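Local coordinates for protein HpcH/HpaI aldolase (Desulfitobacterium hafniense, PDB 3QZ6) that belongs to the HpcH/HpaI aldolase/citrate lyase family and folds as a TIM barrel, paired with a second copy of itself in the assembly, at residues K7-S11 with A12-V16; R31-E35 with A36-Y40; I73-D77 with R78-Q82; M103-T106 with V107-K111. All blocks are in the same frame, centred on the assembly; numbering follows the deposited sequence.

Contact 1: residues K7-S11 with A12-V16; sequences KKKLS and AGKSV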
loop_
_atom_site.group_PDB
_atom_site.type_symbol
_atom_site.label_atom_id
_atom_site.label_comp_id
_atom_site.label_asym_id
_atom_site.label_seq_id
_atom_site.Cartn_x
_atom_site.Cartn_y
_atom_site.Cartn_z
ATOM N N LYS A 7 5.887 -23.229 10.470
ATOM C CA LYS A 7 5.851 -24.194 11.579
ATOM C C LYS A 7 7.245 -24.500 12.114
ATOM O O LYS A 7 7.416 -24.797 13.295
ATOM C CB LYS A 7 5.151 -25.492 11.177
ATOM C CG LYS A 7 3.678 -25.321 10.887
ATOM C CD LYS A 7 2.812 -26.027 11.900
ATOM C CE LYS A 7 3.203 -27.478 12.046
ATOM N NZ LYS A 7 2.095 -28.293 12.604
ATOM N N LYS A 8 8.239 -24.425 11.238
ATOM C CA LYS A 8 9.624 -24.635 11.639
ATOM C C LYS A 8 10.017 -23.614 12.713
ATOM O O LYS A 8 10.608 -23.961 13.732
ATOM C CB LYS A 8 10.527 -24.510 10.412
ATOM C CG LYS A 8 11.881 -25.163 10.531
ATOM C CD LYS A 8 12.561 -25.200 9.164
ATOM C CE LYS A 8 14.031 -25.604 9.262
ATOM N NZ LYS A 8 14.720 -25.525 7.937
ATOM N N LYS A 9 9.674 -22.354 12.490
ATOM C CA LYS A 9 9.926 -21.308 13.475
ATOM C C LYS A 9 9.159 -21.532 14.775
ATOM O O LYS A 9 9.718 -21.413 15.862
ATOM C CB LYS A 9 9.553 -19.946 12.896
ATOM C CG LYS A 9 10.407 -19.549 11.705
ATOM C CD LYS A 9 9.884 -18.281 11.041
ATOM C CE LYS A 9 10.863 -17.794 9.979
ATOM N NZ LYS A 9 10.282 -16.686 9.182
ATOM N N LEU A 10 7.874 -21.853 14.658
ATOM C CA LEU A 10 7.029 -22.028 15.826
ATOM C C LEU A 10 7.533 -23.203 16.635
ATOM O O LEU A 10 7.576 -23.160 17.866
ATOM C CB LEU A 10 5.581 -22.287 15.409
ATOM C CG LEU A 10 4.848 -21.106 14.779
ATOM C CD1 LEU A 10 3.473 -21.535 14.294
ATOM C CD2 LEU A 10 4.748 -19.965 15.778
ATOM N N SER A 11 7.916 -24.254 15.925
ATOM C CA SER A 11 8.400 -25.471 16.561
ATOM C C SER A 11 9.672 -25.209 17.369
ATOM O O SER A 11 9.917 -25.858 18.385
ATOM C CB SER A 11 8.648 -26.545 15.504
ATOM O OG SER A 11 9.189 -27.713 16.084
ATOM N N ALA A 12 10.474 -24.250 16.921
ATOM C CA ALA A 12 11.711 -23.897 17.613
ATOM C C ALA A 12 11.462 -22.929 18.766
ATOM O O ALA A 12 12.403 -22.439 19.395
ATOM C CB ALA A 12 12.712 -23.308 16.638
ATOM N N GLY A 13 10.191 -22.647 19.035
ATOM C CA GLY A 13 9.813 -21.790 20.145
ATOM C C GLY A 13 9.887 -20.304 19.851
ATOM O O GLY A 13 9.776 -19.491 20.764
ATOM N N LYS A 14 10.060 -19.943 18.580
ATOM C CA LYS A 14 10.209 -18.541 18.199
ATOM C C LYS A 14 8.892 -17.774 18.224
ATOM O O LYS A 14 7.823 -18.333 17.972
ATOM C CB LYS A 14 10.790 -18.418 16.789
ATOM C CG LYS A 14 12.209 -18.935 16.602
ATOM C CD LYS A 14 12.626 -18.706 15.151
ATOM C CE LYS A 14 14.034 -19.202 14.863
ATOM N NZ LYS A 14 15.044 -18.503 15.695
ATOM N N SER A 15 8.985 -16.482 18.509
ATOM C CA SER A 15 7.878 -15.567 18.291
ATOM C C SER A 15 7.923 -15.141 16.829
ATOM O O SER A 15 8.994 -14.890 16.295
ATOM C CB SER A 15 8.026 -14.340 19.184
ATOM O OG SER A 15 8.170 -14.718 20.542
ATOM N N VAL A 16 6.772 -15.074 16.170
ATOM C CA VAL A 16 6.749 -14.672 14.765
ATOM C C VAL A 16 5.735 -13.563 14.547
ATOM O O VAL A 16 4.732 -13.474 15.254
ATOM C CB VAL A 16 6.457 -15.861 13.828
ATOM C CG1 VAL A 16 7.564 -16.903 13.949
ATOM C CG2 VAL A 16 5.098 -16.479 14.148
#
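The carbonyl oxygen of Lys9 takes two backbone N-H groups from the residues that follow its helix. Lys14 N reaches Lys9 O at 3.1 Å, with an N-H...O angle of 153°; Ala12 N makes a weak, strongly bent bond to the same oxygen. Ala12 N also closes the last regular helical bond, to Lys8 O at 3.2 Å. Gly13 N bonds Leu10 O at 2.9 Å. With Gly13 at positive phi (83°), the Lys14 to Lys9 and Gly13 to Leu10 bonds form a Schellman motif, which ends helix 6-11 and turns the chain into strand 16-21, the first strand of the TIM barrel. Side chains of Lys14 and Val16 pack back on the last helical turn. Lys14 lays CB against Lys9 O at 3.3 Å, and the Lys14 side chain crosses that of Lys9 obliquely, CD lying 4.0 Å from Lys9 CB. Val16 CG1 meets Lys9 CB at 3.8 Å, while its other methyl, CG2, touches Leu10 CD2 at 3.9 Å, those two side chains crossing at about a right angle. The extended Lys9 chain carries NZ beyond this apolar patch to a salt bridge with Asp39. Gln231 NE2 donates to both Leu10 O and Lys14 O, and Ser15 OG bonds Asn260 N of the second subunit.

Contact 2: residues R31-E35 with A36-Y40; sequences RIYAE and AGLDY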
loop_
_atom_site.group_PDB
_atom_site.type_symbol
_atom_site.label_atom_id
_atom_site.label_comp_id
_atom_site.label_asym_id
_atom_site.label_seq_id
_atom_site.Cartn_x
_atom_site.Cartn_y
_atom_site.Cartn_z
ATOM N N ARG A 31 8.060 -8.375 -1.016
ATOM C CA ARG A 31 9.449 -7.968 -0.811
ATOM C C ARG A 31 9.546 -6.839 0.205
ATOM O O ARG A 31 10.497 -6.775 0.998
ATOM C CB ARG A 31 10.075 -7.554 -2.134
ATOM C CG ARG A 31 9.970 -8.626 -3.203
ATOM C CD ARG A 31 10.050 -7.977 -4.591
ATOM N NE ARG A 31 11.431 -7.774 -4.920
ATOM C CZ ARG A 31 11.930 -6.998 -5.879
ATOM N NH1 ARG A 31 11.186 -6.267 -6.712
ATOM N NH2 ARG A 31 13.239 -6.971 -5.990
ATOM N N ILE A 32 8.553 -5.952 0.198
ATOM C CA ILE A 32 8.499 -4.887 1.196
ATOM C C ILE A 32 8.329 -5.491 2.588
ATOM O O ILE A 32 8.989 -5.084 3.546
ATOM C CB ILE A 32 7.362 -3.908 0.892
ATOM C CG1 ILE A 32 7.793 -2.963 -0.244
ATOM C CG2 ILE A 32 7.001 -3.103 2.137
ATOM C CD1 ILE A 32 6.681 -2.079 -0.770
ATOM N N TYR A 33 7.451 -6.482 2.691
ATOM C CA TYR A 33 7.196 -7.119 3.978
ATOM C C TYR A 33 8.403 -7.926 4.483
ATOM O O TYR A 33 8.697 -7.943 5.680
ATOM C CB TYR A 33 5.920 -7.978 3.917
ATOM C CG TYR A 33 4.627 -7.167 4.065
ATOM C CD1 TYR A 33 4.659 -5.818 4.418
ATOM C CD2 TYR A 33 3.386 -7.760 3.876
ATOM C CE1 TYR A 33 3.477 -5.079 4.576
ATOM C CE2 TYR A 33 2.203 -7.037 4.022
ATOM C CZ TYR A 33 2.252 -5.702 4.377
ATOM O OH TYR A 33 1.067 -4.994 4.531
ATOM N N ALA A 34 9.104 -8.593 3.577
ATOM C CA ALA A 34 10.314 -9.309 3.966
ATOM C C ALA A 34 11.330 -8.325 4.528
ATOM O O ALA A 34 11.922 -8.558 5.575
ATOM C CB ALA A 34 10.897 -10.039 2.775
ATOM N N GLU A 35 11.522 -7.212 3.830
ATOM C CA GLU A 35 12.503 -6.214 4.247
ATOM C C GLU A 35 12.116 -5.571 5.574
ATOM O O GLU A 35 12.981 -5.205 6.373
ATOM C CB GLU A 35 12.703 -5.155 3.146
ATOM C CG GLU A 35 13.590 -3.974 3.547
ATOM C CD GLU A 35 15.046 -4.360 3.800
ATOM O OE1 GLU A 35 15.464 -5.476 3.413
ATOM O OE2 GLU A 35 15.775 -3.530 4.384
ATOM N N ALA A 36 10.816 -5.450 5.822
ATOM C CA ALA A 36 10.337 -4.901 7.092
ATOM C C ALA A 36 10.462 -5.885 8.253
ATOM O O ALA A 36 10.191 -5.530 9.400
ATOM C CB ALA A 36 8.902 -4.422 6.968
ATOM N N GLY A 37 10.851 -7.123 7.958
ATOM C CA GLY A 37 11.084 -8.104 9.000
ATOM C C GLY A 37 9.879 -8.957 9.369
ATOM O O GLY A 37 9.868 -9.584 10.428
ATOM N N LEU A 38 8.861 -8.997 8.513
ATOM C CA LEU A 38 7.694 -9.851 8.783
ATOM C C LEU A 38 7.999 -11.311 8.469
ATOM O O LEU A 38 8.710 -11.607 7.518
ATOM C CB LEU A 38 6.474 -9.381 7.982
ATOM C CG LEU A 38 5.847 -8.069 8.472
ATOM C CD1 LEU A 38 4.819 -7.533 7.489
ATOM C CD2 LEU A 38 5.226 -8.264 9.842
ATOM N N ASP A 39 7.475 -12.220 9.284
ATOM C CA ASP A 39 7.589 -13.649 9.007
ATOM C C ASP A 39 6.493 -14.157 8.070
ATOM O O ASP A 39 6.698 -15.114 7.329
ATOM C CB ASP A 39 7.519 -14.434 10.315
ATOM C CG ASP A 39 8.685 -14.134 11.212
ATOM O OD1 ASP A 39 9.789 -14.603 10.886
ATOM O OD2 ASP A 39 8.502 -13.399 12.203
ATOM N N TYR A 40 5.318 -13.536 8.136
ATOM C CA TYR A 40 4.174 -14.010 7.365
ATOM C C TYR A 40 3.176 -12.877 7.159
ATOM O O TYR A 40 3.306 -11.803 7.744
ATOM C CB TYR A 40 3.486 -15.186 8.082
ATOM C CG TYR A 40 2.743 -14.788 9.349
ATOM C CD1 TYR A 40 1.367 -14.546 9.334
ATOM C CD2 TYR A 40 3.420 -14.649 10.559
ATOM C CE1 TYR A 40 0.690 -14.172 10.487
ATOM C CE2 TYR A 40 2.754 -14.276 11.709
ATOM C CZ TYR A 40 1.389 -14.042 11.671
ATOM O OH TYR A 40 0.731 -13.676 12.821
HETATM O O HOH W 1 11.460 -10.921 7.065
#
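Tyr33 and Leu38 meet across a Schellman motif that ends helix 29-35 and leads into strand 40-44 of the TIM barrel. Three backbone bonds make the turn. Ala36 N closes the helical bond to Ile32 O at 2.9 Å, Leu38 N reaches back to Tyr33 O at 3.0 Å and 159°, and Gly37 N bonds Ala34 O at 3.0 Å. Gly37 takes a positive phi of 91°, the left-handed conformation glycine readily adopts. One water bridges Ala34 O (2.8 Å) and Leu38 O (2.9 Å). Between subunits, Gly37 O accepts from Lys254 NZ of the second subunit, whose Thr246 and Val250 pack on Tyr33 and Leu38. The apolar part is a CH-pi contact. Tyr33 and Leu38 run side by side in the same direction, each with CG anti to its carbonyl carbon, which brings a single leucine methyl over the ring. Leu38 CD1 stands 3.7 Å from the Tyr33 ring centroid, 24° off the normal, and is displaced toward the CB end of the ring, where it comes within 3.4 Å of Tyr33 CG.

Contact 3: residues I73-D77 with R78-Q82; sequences IPQVD and RAHVQ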
loop_
_atom_site.group_PDB
_atom_site.type_symbol
_atom_site.label_atom_id
_atom_site.label_comp_id
_atom_site.label_asym_id
_atom_site.label_seq_id
_atom_site.Cartn_x
_atom_site.Cartn_y
_atom_site.Cartn_z
ATOM N N ILE A 73 -9.972 -17.703 4.797
ATOM C CA ILE A 73 -10.953 -18.116 3.804
ATOM C C ILE A 73 -12.366 -17.892 4.324
ATOM O O ILE A 73 -12.602 -17.942 5.517
ATOM C CB ILE A 73 -10.743 -19.576 3.401
ATOM C CG1 ILE A 73 -10.773 -20.491 4.636
ATOM C CG2 ILE A 73 -9.419 -19.709 2.618
ATOM C CD1 ILE A 73 -10.502 -21.966 4.306
ATOM N N PRO A 74 -13.312 -17.622 3.421
ATOM C CA PRO A 74 -14.681 -17.290 3.854
ATOM C C PRO A 74 -15.500 -18.497 4.322
ATOM O O PRO A 74 -16.465 -18.344 5.067
ATOM C CB PRO A 74 -15.302 -16.697 2.590
ATOM C CG PRO A 74 -14.545 -17.367 1.455
ATOM C CD PRO A 74 -13.134 -17.508 1.962
ATOM N N GLN A 75 -15.142 -19.686 3.866
ATOM C CA GLN A 75 -15.859 -20.890 4.268
ATOM C C GLN A 75 -14.925 -22.059 4.043
ATOM O O GLN A 75 -13.984 -21.968 3.255
ATOM C CB GLN A 75 -17.151 -21.082 3.456
ATOM C CG GLN A 75 -16.912 -21.478 2.001
ATOM C CD GLN A 75 -18.109 -21.224 1.105
ATOM O OE1 GLN A 75 -19.005 -20.465 1.455
ATOM N NE2 GLN A 75 -18.118 -21.848 -0.074
ATOM N N VAL A 76 -15.171 -23.150 4.750
ATOM C CA VAL A 76 -14.324 -24.324 4.638
ATOM C C VAL A 76 -14.893 -25.283 3.601
ATOM O O VAL A 76 -15.899 -25.936 3.837
ATOM C CB VAL A 76 -14.208 -25.025 5.997
ATOM C CG1 VAL A 76 -13.406 -26.315 5.873
ATOM C CG2 VAL A 76 -13.566 -24.079 7.004
ATOM N N ASP A 77 -14.279 -25.329 2.428
ATOM C CA ASP A 77 -14.629 -26.355 1.448
ATOM C C ASP A 77 -13.398 -26.737 0.646
ATOM O O ASP A 77 -12.339 -26.130 0.795
ATOM C CB ASP A 77 -15.818 -25.951 0.546
ATOM C CG ASP A 77 -15.523 -24.735 -0.325
ATOM O OD1 ASP A 77 -14.328 -24.355 -0.434
ATOM O OD2 ASP A 77 -16.496 -24.167 -0.908
ATOM N N ARG A 78 -13.547 -27.748 -0.200
ATOM C CA ARG A 78 -12.424 -28.295 -0.943
ATOM C C ARG A 78 -11.874 -27.269 -1.918
ATOM O O ARG A 78 -10.651 -27.150 -2.079
ATOM C CB ARG A 78 -12.844 -29.576 -1.679
ATOM C CG ARG A 78 -11.666 -30.391 -2.200
ATOM C CD ARG A 78 -12.109 -31.804 -2.595
ATOM N NE ARG A 78 -10.941 -32.634 -2.857
ATOM C CZ ARG A 78 -10.300 -32.670 -4.018
ATOM N NH1 ARG A 78 -10.724 -31.933 -5.043
ATOM N NH2 ARG A 78 -9.243 -33.456 -4.160
ATOM N N ALA A 79 -12.772 -26.517 -2.556
ATOM C CA ALA A 79 -12.353 -25.488 -3.514
ATOM C C ALA A 79 -11.345 -24.525 -2.880
ATOM O O ALA A 79 -10.331 -24.188 -3.494
ATOM C CB ALA A 79 -13.555 -24.722 -4.054
ATOM N N HIS A 80 -11.606 -24.083 -1.651
ATOM C CA HIS A 80 -10.661 -23.165 -1.004
ATOM C C HIS A 80 -9.425 -23.887 -0.494
ATOM O O HIS A 80 -8.297 -23.493 -0.787
ATOM C CB HIS A 80 -11.324 -22.395 0.137
ATOM C CG HIS A 80 -12.301 -21.369 -0.344
ATOM N ND1 HIS A 80 -13.606 -21.677 -0.668
ATOM C CD2 HIS A 80 -12.147 -20.049 -0.613
ATOM C CE1 HIS A 80 -14.225 -20.583 -1.079
ATOM N NE2 HIS A 80 -13.362 -19.583 -1.060
ATOM N N VAL A 81 -9.636 -24.950 0.268
ATOM C CA VAL A 81 -8.518 -25.575 0.961
ATOM C C VAL A 81 -7.551 -26.285 0.016
ATOM O O VAL A 81 -6.343 -26.079 0.085
ATOM C CB VAL A 81 -9.010 -26.543 2.058
ATOM C CG1 VAL A 81 -7.833 -27.299 2.650
ATOM C CG2 VAL A 81 -9.765 -25.748 3.144
ATOM N N GLN A 82 -8.082 -27.121 -0.866
ATOM C CA GLN A 82 -7.229 -27.872 -1.779
ATOM C C GLN A 82 -6.434 -26.928 -2.687
ATOM O O GLN A 82 -5.217 -27.050 -2.807
ATOM C CB GLN A 82 -8.063 -28.839 -2.629
ATOM C CG GLN A 82 -7.251 -29.611 -3.661
ATOM C CD GLN A 82 -6.552 -30.814 -3.049
ATOM O OE1 GLN A 82 -7.143 -31.544 -2.255
ATOM N NE2 GLN A 82 -5.289 -31.012 -3.397
#
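Asp77 precedes the first turn of helix 78-87 as its N-cap, and its own carbonyl opens the helical bonding: Val81 N bonds Asp77 O, 3.0 Å away with an N-H...O angle of 173°. The preceding residues Ile73 to Val76 form an irregular loop that curls round beside this turn. The capping group is the Asp77 carboxylate. Its OD1 accepts twice from His80, from the backbone N at 3.0 Å and from ring ND1 at 2.8 Å, the two donors arriving from opposite faces of the carboxylate plane. A chi1 of 64° sets Asp77 CG between its backbone N and carbonyl carbon, turning OD1 back over the first turn to the N-H of His80, which also makes a weak bond to Asp77 O. The ring donor comes in on the syn side, with OD1 nearly in the imidazole plane, and carboxylate and ring are only 25° apart. OD2 is held separately by Gln75 NE2 at 3.0 Å, from above the carboxylate plane, and these bonds together fix the rotation of both acid and imidazole. Pro74 approaches the same ring obliquely, its CG 3.6 Å from His80 NE2. Deeper in, Ile73 CD1 meets Val81 CG2 at 4.0 Å, and both side chains pack on Phe92. Val76 and Val81 face Leu109, so the loop after strand 68-72 and the start of helix 78-87 touch both strand 91-94 and helix 100-110.

Contact 4: residues M103-T106 with V107-K111; sequences MRET and VRLAK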
loop_
_atom_site.group_PDB
_atom_site.type_symbol
_atom_site.label_atom_id
_atom_site.label_comp_id
_atom_site.label_asym_id
_atom_site.label_seq_id
_atom_site.Cartn_x
_atom_site.Cartn_y
_atom_site.Cartn_z
HETATM N N MSE A 103 -13.198 -27.725 12.573
HETATM C CA MSE A 103 -11.778 -28.047 12.581
HETATM C C MSE A 103 -11.511 -29.427 11.984
HETATM O O MSE A 103 -10.540 -29.610 11.241
HETATM C CB MSE A 103 -11.219 -27.972 14.000
HETATM C CG MSE A 103 -11.150 -26.566 14.567
HETATM SE SE MSE A 103 -10.053 -25.364 13.455
HETATM C CE MSE A 103 -11.408 -24.593 12.447
ATOM N N ARG A 104 -12.356 -30.402 12.306
ATOM C CA ARG A 104 -12.166 -31.732 11.731
ATOM C C ARG A 104 -12.234 -31.667 10.210
ATOM O O ARG A 104 -11.431 -32.289 9.517
ATOM C CB ARG A 104 -13.181 -32.739 12.281
ATOM C CG ARG A 104 -12.851 -33.202 13.704
ATOM C CD ARG A 104 -13.664 -34.430 14.105
ATOM N NE ARG A 104 -15.053 -34.089 14.390
ATOM C CZ ARG A 104 -15.504 -33.759 15.595
ATOM N NH1 ARG A 104 -16.786 -33.455 15.764
ATOM N NH2 ARG A 104 -14.671 -33.725 16.630
ATOM N N GLU A 105 -13.185 -30.893 9.697
ATOM C CA GLU A 105 -13.369 -30.779 8.257
ATOM C C GLU A 105 -12.212 -30.012 7.608
ATOM O O GLU A 105 -11.749 -30.374 6.526
ATOM C CB GLU A 105 -14.704 -30.107 7.953
ATOM C CG GLU A 105 -14.999 -29.962 6.476
ATOM C CD GLU A 105 -15.257 -31.293 5.781
ATOM O OE1 GLU A 105 -15.267 -32.353 6.457
ATOM O OE2 GLU A 105 -15.453 -31.273 4.549
ATOM N N THR A 106 -11.740 -28.957 8.266
ATOM C CA THR A 106 -10.565 -28.240 7.775
ATOM C C THR A 106 -9.353 -29.169 7.678
ATOM O O THR A 106 -8.669 -29.225 6.655
ATOM C CB THR A 106 -10.197 -27.059 8.669
ATOM O OG1 THR A 106 -11.311 -26.159 8.756
ATOM C CG2 THR A 106 -9.004 -26.317 8.071
ATOM N N VAL A 107 -9.101 -29.913 8.742
ATOM C CA VAL A 107 -7.978 -30.841 8.754
ATOM C C VAL A 107 -8.146 -31.966 7.714
ATOM O O VAL A 107 -7.188 -32.340 7.035
ATOM C CB VAL A 107 -7.752 -31.421 10.164
ATOM C CG1 VAL A 107 -6.698 -32.538 10.127
ATOM C CG2 VAL A 107 -7.331 -30.301 11.117
ATOM N N ARG A 108 -9.357 -32.496 7.577
ATOM C CA ARG A 108 -9.600 -33.536 6.570
ATOM C C ARG A 108 -9.233 -33.055 5.159
ATOM O O ARG A 108 -8.676 -33.805 4.355
ATOM C CB ARG A 108 -11.061 -33.982 6.580
ATOM C CG ARG A 108 -11.350 -35.180 5.648
ATOM C CD ARG A 108 -12.845 -35.537 5.596
ATOM N NE ARG A 108 -13.658 -34.485 4.973
ATOM C CZ ARG A 108 -13.810 -34.319 3.660
ATOM N NH1 ARG A 108 -13.207 -35.130 2.799
ATOM N NH2 ARG A 108 -14.573 -33.337 3.198
ATOM N N LEU A 109 -9.553 -31.801 4.856
ATOM C CA LEU A 109 -9.299 -31.268 3.522
ATOM C C LEU A 109 -7.844 -30.885 3.319
ATOM O O LEU A 109 -7.349 -30.873 2.192
ATOM C CB LEU A 109 -10.184 -30.055 3.268
ATOM C CG LEU A 109 -11.687 -30.330 3.145
ATOM C CD1 LEU A 109 -12.462 -29.016 3.166
ATOM C CD2 LEU A 109 -12.009 -31.125 1.875
ATOM N N ALA A 110 -7.158 -30.593 4.419
ATOM C CA ALA A 110 -5.831 -29.978 4.366
ATOM C C ALA A 110 -4.682 -30.974 4.440
ATOM O O ALA A 110 -3.555 -30.647 4.067
ATOM C CB ALA A 110 -5.693 -28.959 5.486
ATOM N N LYS A 111 -4.957 -32.172 4.945
ATOM C CA LYS A 111 -3.899 -33.159 5.177
ATOM C C LYS A 111 -3.986 -34.316 4.190
ATOM O O LYS A 111 -5.076 -34.805 3.896
ATOM C CB LYS A 111 -3.993 -33.730 6.602
ATOM C CG LYS A 111 -3.728 -32.737 7.705
ATOM C CD LYS A 111 -2.283 -32.289 7.710
ATOM C CE LYS A 111 -2.084 -31.077 8.606
ATOM N NZ LYS A 111 -1.802 -31.444 10.005
#
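The guanidinium of Arg108 meets the carboxylate of Glu105 at its edge, with Glu105 CD in the guanidinium plane. The grip is side-on and two-pronged, a salt bridge between residues three apart on helix 100-110: NH2 reaches Glu105 OE2 at 2.6 Å and NE reaches Glu105 OE1 at 3.1 Å, the latter nearly straight at 168°. The two planes are 44° apart, however. OE2 is met on its syn side, whereas OE1 receives NE from above the carboxylate plane. The two side chains run side by side in the same direction. Both leave the helix with CG anti to the backbone N; Glu105 then bends at chi2 and Arg108 at chi3, which turns the charged ends to each other. Arg108 NH1 has a second acid, Glu117, so the guanidinium is shared between two carboxylates. Beneath the pair, Leu109 lays CG 3.4 Å from Glu105 O. The backbone keeps regular helical bonding, with Val107 N 2.9 Å from Met103 O and Arg108 N 2.8 Å from Arg104 O. Toward the end of the helix the pattern weakens: Ala110 N makes only a weak bond to Thr106 O, its CB 3.2 Å from that oxygen, while Val107 O accepts from both Ala110 N and Lys111 N. Thr106 OG1 bonds back to Thr102 O. Met103, a selenomethionine, and Thr106 turn inward onto Ile94 of strand 91-94, Thr106 and Ala110 touch Ile146 of strand 145-150, and on helix 78-87 Ala110 packs against Leu85 and Leu109 against Arg78.

Overall arrangement
The contacts follow one another along the chain round an eight-stranded parallel TIM barrel. Contacts 1 and 2 are both helix ends that lead into a strand, 16-21 and then its neighbour 40-44; their centres are 16 Å apart, the Lys9 to Asp39 salt bridge joins them, and both touch the second subunit. Contact 3 begins the helix after strand 68-72, and contact 4 lies in the next helix, 100-110, after strand 91-94. Those two centres are 10 Å apart, with Leu109 against Asp77 and Val76 against Thr106. Contacts 2 and 4, centres 29 Å apart, lie on opposite sides of the chain's centre; no other protein chain of the assembly touches contacts 3 and 4.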